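Local coordinates for 16S rRNA (guanine(1405)-N(7))-methyltransferase (Klebsiella pneumoniae, PDB 6PI9), which probably methylates the N7 position of guanine 1405 in 16S rRNA, using S-adenosyl-L-methionine, and so confers resistance to various aminoglycosides, at residues A[96-107]-A[247-256]. Numbering follows the deposited sequence.
Sequences RLPGADEWMRRV and FTVSDELVYL. With SAH (S-adenosyl-L-homocysteine), chain B.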
# COMPACT_ATOMS: atom_id res chain seq x y z
N ARG A 96 2.09 -10.95 -8.90
CA ARG A 96 2.04 -11.52 -10.25
C ARG A 96 2.51 -12.98 -10.33
O ARG A 96 2.14 -13.67 -11.29
CB ARG A 96 2.90 -10.68 -11.20
CG ARG A 96 2.63 -10.88 -12.69
CD ARG A 96 3.30 -9.78 -13.51
NE ARG A 96 2.75 -8.46 -13.18
CZ ARG A 96 3.38 -7.52 -12.49
NH1 ARG A 96 4.65 -7.70 -12.09
NH2 ARG A 96 2.77 -6.34 -12.27
N LEU A 97 3.32 -13.46 -9.37
CA LEU A 97 3.90 -14.80 -9.45
C LEU A 97 2.89 -15.92 -9.69
O LEU A 97 3.13 -16.76 -10.57
CB LEU A 97 4.68 -15.10 -8.17
CG LEU A 97 6.02 -14.43 -8.07
CD1 LEU A 97 6.52 -14.61 -6.65
CD2 LEU A 97 6.93 -15.08 -9.06
N PRO A 98 1.80 -16.02 -8.93
CA PRO A 98 0.90 -17.17 -9.16
C PRO A 98 0.23 -17.17 -10.52
O PRO A 98 -0.07 -18.25 -11.06
CB PRO A 98 -0.10 -17.06 -8.00
CG PRO A 98 -0.04 -15.68 -7.55
CD PRO A 98 1.38 -15.22 -7.77
N GLY A 99 -0.01 -16.00 -11.13
CA GLY A 99 -0.56 -15.96 -12.46
C GLY A 99 0.46 -15.78 -13.57
O GLY A 99 0.06 -15.57 -14.72
N ALA A 100 1.76 -15.87 -13.26
CA ALA A 100 2.78 -15.51 -14.24
C ALA A 100 2.66 -16.33 -15.51
O ALA A 100 2.83 -15.80 -16.62
CB ALA A 100 4.17 -15.67 -13.63
N ASP A 101 2.39 -17.63 -15.39
CA ASP A 101 2.26 -18.45 -16.59
C ASP A 101 1.12 -17.94 -17.46
O ASP A 101 1.33 -17.58 -18.63
CB ASP A 101 2.06 -19.91 -16.20
CG ASP A 101 3.31 -20.53 -15.62
OD1 ASP A 101 4.42 -20.10 -16.00
OD2 ASP A 101 3.18 -21.47 -14.79
N GLU A 102 -0.07 -17.82 -16.90
CA GLU A 102 -1.17 -17.21 -17.64
C GLU A 102 -0.77 -15.84 -18.21
O GLU A 102 -1.08 -15.53 -19.36
CB GLU A 102 -2.38 -17.10 -16.73
CG GLU A 102 -3.56 -16.56 -17.43
CD GLU A 102 -4.78 -16.36 -16.54
OE1 GLU A 102 -4.73 -16.76 -15.36
OE2 GLU A 102 -5.79 -15.81 -17.04
N TRP A 103 -0.05 -15.02 -17.42
CA TRP A 103 0.32 -13.68 -17.86
C TRP A 103 1.21 -13.74 -19.11
O TRP A 103 0.98 -13.02 -20.10
CB TRP A 103 1.02 -12.95 -16.70
CG TRP A 103 1.13 -11.44 -16.82
CD1 TRP A 103 0.34 -10.49 -16.19
CD2 TRP A 103 2.09 -10.71 -17.58
NE1 TRP A 103 0.75 -9.23 -16.55
CE2 TRP A 103 1.83 -9.34 -17.39
CE3 TRP A 103 3.16 -11.10 -18.42
CZ2 TRP A 103 2.58 -8.35 -18.00
CZ3 TRP A 103 3.89 -10.12 -19.04
CH2 TRP A 103 3.61 -8.76 -18.82
N MET A 104 2.23 -14.58 -19.11
CA MET A 104 3.08 -14.63 -20.29
C MET A 104 2.34 -15.25 -21.48
O MET A 104 2.47 -14.76 -22.61
CB MET A 104 4.35 -15.40 -19.98
CG MET A 104 5.39 -14.56 -19.26
SD MET A 104 6.24 -13.41 -20.36
CE MET A 104 7.11 -14.53 -21.46
N ARG A 105 1.57 -16.32 -21.25
CA ARG A 105 0.77 -16.91 -22.32
C ARG A 105 -0.09 -15.86 -23.01
O ARG A 105 -0.26 -15.90 -24.24
CB ARG A 105 -0.11 -18.02 -21.77
CG ARG A 105 -0.74 -18.92 -22.83
CD ARG A 105 -1.81 -19.80 -22.22
NE ARG A 105 -1.37 -20.37 -20.95
CZ ARG A 105 -2.02 -20.22 -19.79
NH1 ARG A 105 -3.15 -19.52 -19.75
NH2 ARG A 105 -1.55 -20.77 -18.68
N ARG A 106 -0.68 -14.96 -22.24
CA ARG A 106 -1.56 -13.93 -22.80
C ARG A 106 -0.94 -12.60 -23.25
O ARG A 106 -1.55 -11.88 -24.04
CB ARG A 106 -2.72 -13.65 -21.83
CG ARG A 106 -3.53 -14.88 -21.46
CD ARG A 106 -5.02 -14.64 -21.69
NE ARG A 106 -5.77 -14.66 -20.44
CZ ARG A 106 -7.02 -14.20 -20.32
NH1 ARG A 106 -7.63 -14.26 -19.14
NH2 ARG A 106 -7.65 -13.70 -21.37
N VAL A 107 0.24 -12.27 -22.76
CA VAL A 107 0.88 -11.00 -23.13
C VAL A 107 2.04 -11.17 -24.11
O VAL A 107 2.26 -10.31 -24.96
CB VAL A 107 1.35 -10.21 -21.87
CG1 VAL A 107 2.14 -8.99 -22.26
CG2 VAL A 107 0.16 -9.79 -21.02
N PHE A 247 -7.97 -7.92 -20.37
CA PHE A 247 -8.32 -9.12 -19.59
C PHE A 247 -7.69 -9.00 -18.20
O PHE A 247 -6.79 -8.19 -17.99
CB PHE A 247 -7.82 -10.40 -20.28
CG PHE A 247 -6.38 -10.31 -20.67
CD1 PHE A 247 -6.00 -9.92 -21.95
CD2 PHE A 247 -5.37 -10.54 -19.73
CE1 PHE A 247 -4.65 -9.81 -22.29
CE2 PHE A 247 -4.02 -10.41 -20.06
CZ PHE A 247 -3.67 -10.05 -21.34
N THR A 248 -8.18 -9.80 -17.25
CA THR A 248 -7.68 -9.75 -15.88
C THR A 248 -7.00 -11.05 -15.45
O THR A 248 -7.62 -12.12 -15.53
CB THR A 248 -8.82 -9.40 -14.92
OG1 THR A 248 -9.31 -8.10 -15.26
CG2 THR A 248 -8.34 -9.37 -13.46
N VAL A 249 -5.77 -10.95 -14.94
CA VAL A 249 -4.89 -12.08 -14.54
C VAL A 249 -4.43 -11.81 -13.11
O VAL A 249 -3.65 -10.87 -12.89
CB VAL A 249 -3.66 -12.20 -15.45
CG1 VAL A 249 -2.92 -13.52 -15.17
CG2 VAL A 249 -3.99 -12.00 -16.93
N SER A 250 -4.90 -12.59 -12.15
CA SER A 250 -4.33 -12.58 -10.79
C SER A 250 -4.38 -11.18 -10.14
O SER A 250 -3.38 -10.66 -9.63
CB SER A 250 -2.91 -13.15 -10.82
OG SER A 250 -2.26 -13.01 -9.57
N ASP A 251 -5.57 -10.60 -10.16
CA ASP A 251 -5.88 -9.27 -9.61
C ASP A 251 -5.09 -8.17 -10.30
O ASP A 251 -4.74 -7.16 -9.66
CB ASP A 251 -5.67 -9.20 -8.09
CG ASP A 251 -6.79 -9.95 -7.28
OD1 ASP A 251 -6.40 -10.80 -6.45
OD2 ASP A 251 -8.02 -9.68 -7.46
N GLU A 252 -4.78 -8.36 -11.59
CA GLU A 252 -4.18 -7.32 -12.41
C GLU A 252 -5.05 -7.16 -13.65
O GLU A 252 -5.22 -8.12 -14.40
CB GLU A 252 -2.72 -7.70 -12.79
CG GLU A 252 -1.99 -6.60 -13.56
CD GLU A 252 -0.50 -6.86 -13.65
OE1 GLU A 252 -0.10 -8.03 -13.52
OE2 GLU A 252 0.28 -5.91 -13.79
N LEU A 253 -5.60 -5.96 -13.86
CA LEU A 253 -6.32 -5.65 -15.10
C LEU A 253 -5.32 -5.23 -16.16
O LEU A 253 -4.59 -4.24 -15.95
CB LEU A 253 -7.31 -4.51 -14.85
CG LEU A 253 -7.97 -3.83 -16.09
CD1 LEU A 253 -8.85 -4.80 -16.88
CD2 LEU A 253 -8.75 -2.61 -15.56
N VAL A 254 -5.29 -5.94 -17.29
CA VAL A 254 -4.23 -5.78 -18.30
C VAL A 254 -4.87 -5.28 -19.60
O VAL A 254 -5.85 -5.84 -20.05
CB VAL A 254 -3.51 -7.12 -18.58
CG1 VAL A 254 -2.35 -6.89 -19.64
CG2 VAL A 254 -2.97 -7.76 -17.29
N TYR A 255 -4.28 -4.24 -20.18
CA TYR A 255 -4.66 -3.68 -21.48
C TYR A 255 -3.50 -3.84 -22.46
O TYR A 255 -2.37 -3.46 -22.15
CB TYR A 255 -4.91 -2.18 -21.39
CG TYR A 255 -6.23 -1.83 -20.74
CD1 TYR A 255 -7.39 -1.71 -21.49
CD2 TYR A 255 -6.30 -1.60 -19.37
CE1 TYR A 255 -8.61 -1.37 -20.86
CE2 TYR A 255 -7.51 -1.28 -18.76
CZ TYR A 255 -8.62 -1.16 -19.49
OH TYR A 255 -9.82 -0.82 -18.86
N LEU A 256 -3.79 -4.35 -23.65
CA LEU A 256 -2.81 -4.37 -24.74
C LEU A 256 -3.18 -3.22 -25.68
O LEU A 256 -4.30 -3.19 -26.21
CB LEU A 256 -2.86 -5.72 -25.48
CG LEU A 256 -2.72 -6.98 -24.60
CD1 LEU A 256 -2.71 -8.28 -25.47
CD2 LEU A 256 -1.47 -6.89 -23.72
N SAH B . 5.84 -2.18 -12.77
CA SAH B . 6.33 -2.99 -11.63
CB SAH B . 6.29 -2.18 -10.35
CG SAH B . 4.94 -1.51 -9.97
SD SAH B . 5.01 -0.82 -8.25
C SAH B . 5.49 -4.27 -11.46
O SAH B . 4.32 -4.24 -11.91
OXT SAH B . 5.92 -5.27 -10.87
C5' SAH B . 5.20 0.96 -8.68
C4' SAH B . 6.66 1.36 -9.03
O4' SAH B . 6.68 2.71 -9.56
C3' SAH B . 7.73 1.31 -7.90
O3' SAH B . 8.83 0.46 -8.28
C2' SAH B . 8.22 2.75 -7.74
O2' SAH B . 9.62 2.75 -7.48
C1' SAH B . 7.93 3.29 -9.15
N9 SAH B . 7.69 4.72 -9.20
C8 SAH B . 6.79 5.44 -8.46
N7 SAH B . 6.80 6.72 -8.92
C5 SAH B . 7.76 6.81 -9.90
C6 SAH B . 8.25 7.85 -10.67
N6 SAH B . 7.85 9.09 -10.51
N1 SAH B . 9.18 7.55 -11.65
C2 SAH B . 9.68 6.30 -11.79
N3 SAH B . 9.23 5.26 -11.03
C4 SAH B . 8.27 5.56 -10.10
O HOH W 1 -7.51 -14.71 -15.33
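Arg96 grips the carboxylate of Glu252 side-on, its NE donating to OE1 at 2.9 Å with an N-H...O angle of 161°, while NH2 reaches OE2. The guanidinium and carboxylate planes are turned 38° apart, yet both acceptors stay close to the guanidinium plane. The same arginine holds the S-adenosyl-L-homocysteine carboxylate: NH1 lies 3.0 Å from OXT of the ligand, and NH2 is shared between Glu252 and the ligand O. Glu252 OE2 is also hydrogen-bonded to Thr212 OG1, consistent with a second shell that positions the glutamate, and through it Arg96.

Trp103 is wedged in the buried interior beside this pair. With CG anti to the backbone N (chi1 -163°), its indole reaches in between CD of Arg96 over one face and CG2 of Val107 over the centre of the other. That methyl of Val107 also lies at the edge of the Phe247 ring, 3.9 Å from CZ, and packs against Val254. At the turn, Gly99, the N-cap of helix 100-111, brings its CA within 4.0 Å of Ser250 CB, and CG1 of Val249 rests on the Gly99 carbonyl O.

The outer side is looser. There the solvent-exposed Arg106 lays its guanidinium flat on Phe247, centres 4.5 Å apart, and NH1 forms a salt bridge with Glu102 OE2. A water bridges Glu102 OE2 and Thr248 O, whose direct separation is 4.4 Å.

The contact thus packs a helix against the C-terminal beta-hairpin of a Rossmann-like methyltransferase sheet, where Arg96 binds the carboxylate of S-adenosyl-L-homocysteine and Glu252 backs it from the second shell.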